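YbbR family protein (Desulfitobacterium hafniense, PDB 3LYW) is of unknown function; the chain is probably one YbbR domain, an all-beta module of a longer YbbR family protein. Local coordinates at residues I10-P15 / K62-P67. Numbering follows the deposited sequence.
Sequences IAKNTP and KVEPIP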
ATOM      1  N   ILE A  10       2.766   1.004   2.898  1.00 17.78           N
ATOM      2  CA  ILE A  10       4.221   0.919   2.935  1.00 23.30           C
ATOM      3  C   ILE A  10       4.833   1.213   1.576  1.00 18.98           C
ATOM      4  O   ILE A  10       4.292   0.819   0.540  1.00 23.97           O
ATOM      5  CB  ILE A  10       4.671  -0.486   3.370  1.00 17.09           C
ATOM      6  CG1 ILE A  10       4.219  -0.739   4.805  1.00 30.53           C
ATOM      7  CG2 ILE A  10       6.183  -0.624   3.243  1.00 25.35           C
ATOM      8  CD1 ILE A  10       4.634   0.355   5.772  1.00 18.97           C
ATOM      9  N   ALA A  11       5.958   1.915   1.574  1.00 14.24           N
ATOM     10  CA  ALA A  11       6.604   2.225   0.311  1.00 17.03           C
ATOM     11  C   ALA A  11       7.714   1.218   0.044  1.00 19.09           C
ATOM     12  O   ALA A  11       8.507   0.930   0.929  1.00 25.77           O
ATOM     13  CB  ALA A  11       7.173   3.625   0.352  1.00 21.35           C
ATOM     14  N   LYS A  12       7.758   0.679  -1.170  1.00 16.56           N
ATOM     15  CA  LYS A  12       8.809  -0.265  -1.533  1.00 16.66           C
ATOM     16  C   LYS A  12       9.737   0.360  -2.580  1.00 16.18           C
ATOM     17  O   LYS A  12       9.331   1.219  -3.368  1.00 15.92           O
ATOM     18  CB  LYS A  12       8.200  -1.552  -2.084  1.00 18.84           C
ATOM     19  CG  LYS A  12       7.247  -2.251  -1.140  1.00 22.70           C
ATOM     20  CD  LYS A  12       7.959  -2.863   0.064  1.00 18.75           C
ATOM     21  CE  LYS A  12       6.982  -3.686   0.905  1.00 22.88           C
ATOM     22  NZ  LYS A  12       7.626  -4.287   2.104  1.00 23.22           N
ATOM     23  N   ASN A  13      10.991  -0.069  -2.567  1.00 13.93           N
ATOM     24  CA  ASN A  13      11.993   0.411  -3.494  1.00 16.05           C
ATOM     25  C   ASN A  13      12.162   1.922  -3.549  1.00 18.56           C
ATOM     26  O   ASN A  13      12.361   2.493  -4.619  1.00 15.17           O
ATOM     27  CB  ASN A  13      11.695  -0.151  -4.883  1.00 24.63           C
ATOM     28  CG  ASN A  13      11.620  -1.667  -4.883  1.00 22.19           C
ATOM     29  OD1 ASN A  13      10.579  -2.246  -5.168  1.00 30.13           O
ATOM     30  ND2 ASN A  13      12.724  -2.314  -4.551  1.00 16.02           N
ATOM     31  N   THR A  14      12.081   2.571  -2.392  1.00 16.73           N
ATOM     32  CA  THR A  14      12.273   4.013  -2.334  1.00 20.37           C
ATOM     33  C   THR A  14      13.706   4.255  -2.803  1.00 22.44           C
ATOM     34  O   THR A  14      14.645   3.694  -2.246  1.00 22.88           O
ATOM     35  CB  THR A  14      12.136   4.548  -0.894  1.00 17.69           C
ATOM     36  OG1 THR A  14      10.802   4.321  -0.417  1.00 20.67           O
ATOM     37  CG2 THR A  14      12.439   6.048  -0.848  1.00 21.98           C
ATOM     38  N   PRO A  15      13.889   5.098  -3.826  1.00 15.73           N
ATOM     39  CA  PRO A  15      15.225   5.388  -4.345  1.00 23.24           C
ATOM     40  C   PRO A  15      16.205   5.739  -3.246  1.00 27.86           C
ATOM     41  O   PRO A  15      15.853   6.415  -2.293  1.00 20.57           O
ATOM     42  CB  PRO A  15      14.974   6.555  -5.285  1.00 29.64           C
ATOM     43  CG  PRO A  15      13.639   6.210  -5.856  1.00 24.40           C
ATOM     44  CD  PRO A  15      12.859   5.790  -4.618  1.00 18.67           C
ATOM     45  N   LYS A  62      -1.298  -1.188  -4.028  1.00 16.13           N
ATOM     46  CA  LYS A  62      -1.417  -2.625  -4.208  1.00 18.90           C
ATOM     47  C   LYS A  62      -1.453  -3.288  -2.837  1.00 17.51           C
ATOM     48  O   LYS A  62      -1.125  -2.658  -1.839  1.00 18.44           O
ATOM     49  CB  LYS A  62      -0.216  -3.131  -5.004  1.00 18.93           C
ATOM     50  CG  LYS A  62      -0.054  -2.435  -6.356  1.00 31.58           C
ATOM     51  CD  LYS A  62       1.356  -2.605  -6.898  1.00 34.84           C
ATOM     52  CE  LYS A  62       1.554  -1.815  -8.182  1.00 45.64           C
ATOM     53  NZ  LYS A  62       2.994  -1.704  -8.561  1.00 30.04           N
ATOM     54  N   VAL A  63      -1.833  -4.558  -2.784  1.00 14.85           N
ATOM     55  CA  VAL A  63      -1.895  -5.268  -1.515  1.00 18.13           C
ATOM     56  C   VAL A  63      -1.013  -6.503  -1.508  1.00 22.12           C
ATOM     57  O   VAL A  63      -0.987  -7.266  -2.468  1.00 19.81           O
ATOM     58  CB  VAL A  63      -3.345  -5.677  -1.175  1.00 21.28           C
ATOM     59  CG1 VAL A  63      -3.374  -6.478   0.107  1.00 22.23           C
ATOM     60  CG2 VAL A  63      -4.207  -4.438  -1.042  1.00 19.13           C
ATOM     61  N   GLU A  64      -0.282  -6.702  -0.417  1.00 22.80           N
ATOM     62  CA  GLU A  64       0.579  -7.876  -0.332  1.00 23.75           C
ATOM     63  C   GLU A  64      -0.343  -9.094  -0.350  1.00 24.09           C
ATOM     64  O   GLU A  64      -1.434  -9.055   0.215  1.00 18.68           O
ATOM     65  CB  GLU A  64       1.396  -7.853   0.961  1.00 32.78           C
ATOM     66  CG  GLU A  64       2.118  -6.540   1.197  1.00 29.60           C
ATOM     67  CD  GLU A  64       3.017  -6.581   2.421  1.00 34.17           C
ATOM     68  OE1 GLU A  64       2.562  -7.084   3.471  1.00 46.62           O
ATOM     69  OE2 GLU A  64       4.172  -6.103   2.337  1.00 45.75           O
ATOM     70  N   PRO A  65       0.070 -10.178  -1.027  1.00 32.67           N
ATOM     71  CA  PRO A  65      -0.735 -11.404  -1.109  1.00 30.78           C
ATOM     72  C   PRO A  65      -1.179 -11.916   0.267  1.00 29.07           C
ATOM     73  O   PRO A  65      -0.388 -11.949   1.207  1.00 28.33           O
ATOM     74  CB  PRO A  65       0.203 -12.382  -1.810  1.00 39.49           C
ATOM     75  CG  PRO A  65       0.972 -11.491  -2.735  1.00 41.90           C
ATOM     76  CD  PRO A  65       1.288 -10.295  -1.851  1.00 33.81           C
ATOM     77  N   ILE A  66      -2.447 -12.295   0.378  1.00 27.06           N
ATOM     78  CA  ILE A  66      -2.996 -12.828   1.625  1.00 30.61           C
ATOM     79  C   ILE A  66      -3.575 -14.206   1.338  1.00 24.50           C
ATOM     80  O   ILE A  66      -4.459 -14.342   0.501  1.00 23.14           O
ATOM     81  CB  ILE A  66      -4.141 -11.953   2.166  1.00 29.88           C
ATOM     82  CG1 ILE A  66      -3.649 -10.529   2.403  1.00 27.83           C
ATOM     83  CG2 ILE A  66      -4.678 -12.542   3.459  1.00 26.90           C
ATOM     84  CD1 ILE A  66      -4.765  -9.564   2.771  1.00 27.74           C
ATOM     85  N   PRO A  67      -3.092 -15.244   2.034  1.00 25.63           N
ATOM     86  CA  PRO A  67      -3.607 -16.597   1.803  1.00 27.57           C
ATOM     87  C   PRO A  67      -5.129 -16.726   1.903  1.00 26.19           C
ATOM     88  O   PRO A  67      -5.762 -16.192   2.812  1.00 23.41           O
ATOM     89  CB  PRO A  67      -2.887 -17.423   2.867  1.00 26.26           C
ATOM     90  CG  PRO A  67      -1.576 -16.705   3.008  1.00 30.49           C
ATOM     91  CD  PRO A  67      -2.003 -15.258   3.024  1.00 25.28           C
TER
HETATM   92  O   HOH W   1       5.984  -4.895   4.198  1.00 34.45           O
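Lys12 brings the end of its side chain, CE and NZ, up to a single carboxylate oxygen of Glu64, and the two side chains cross at about a right angle. Lys12 NZ lies 3.9 Å and its CE 4.0 Å from Glu64 OE2, so the salt bridge is a long one. A water closes the gap: it accepts a hydrogen bond from Lys12 NZ at 2.7 Å and donates one to Glu64 OE2 at 2.9 Å, so the ion pair probably relies largely on the water. The lysine chain bends at CB-CG (chi2 -70°) and runs extended from there to NZ. Glu64 is straight beyond CG (chi2 -175°), and its other oxygen, OE1, takes a weak hydrogen bond from Phe44 N, which may help to hold the carboxylate. Only 48 Å² is buried, both sides summed, consistent with a surface ion pair. Backbone hydrogen bonds tie Ile10 and Lys12 to strand 44-48, and Lys62 bonds to Tyr46 of that same strand. The arrangement is a surface salt bridge from the end of strand 4-12 to the loop after strand 55-63, across the intervening strand 44-48, on the mixed beta sheet of what is probably a YbbR domain.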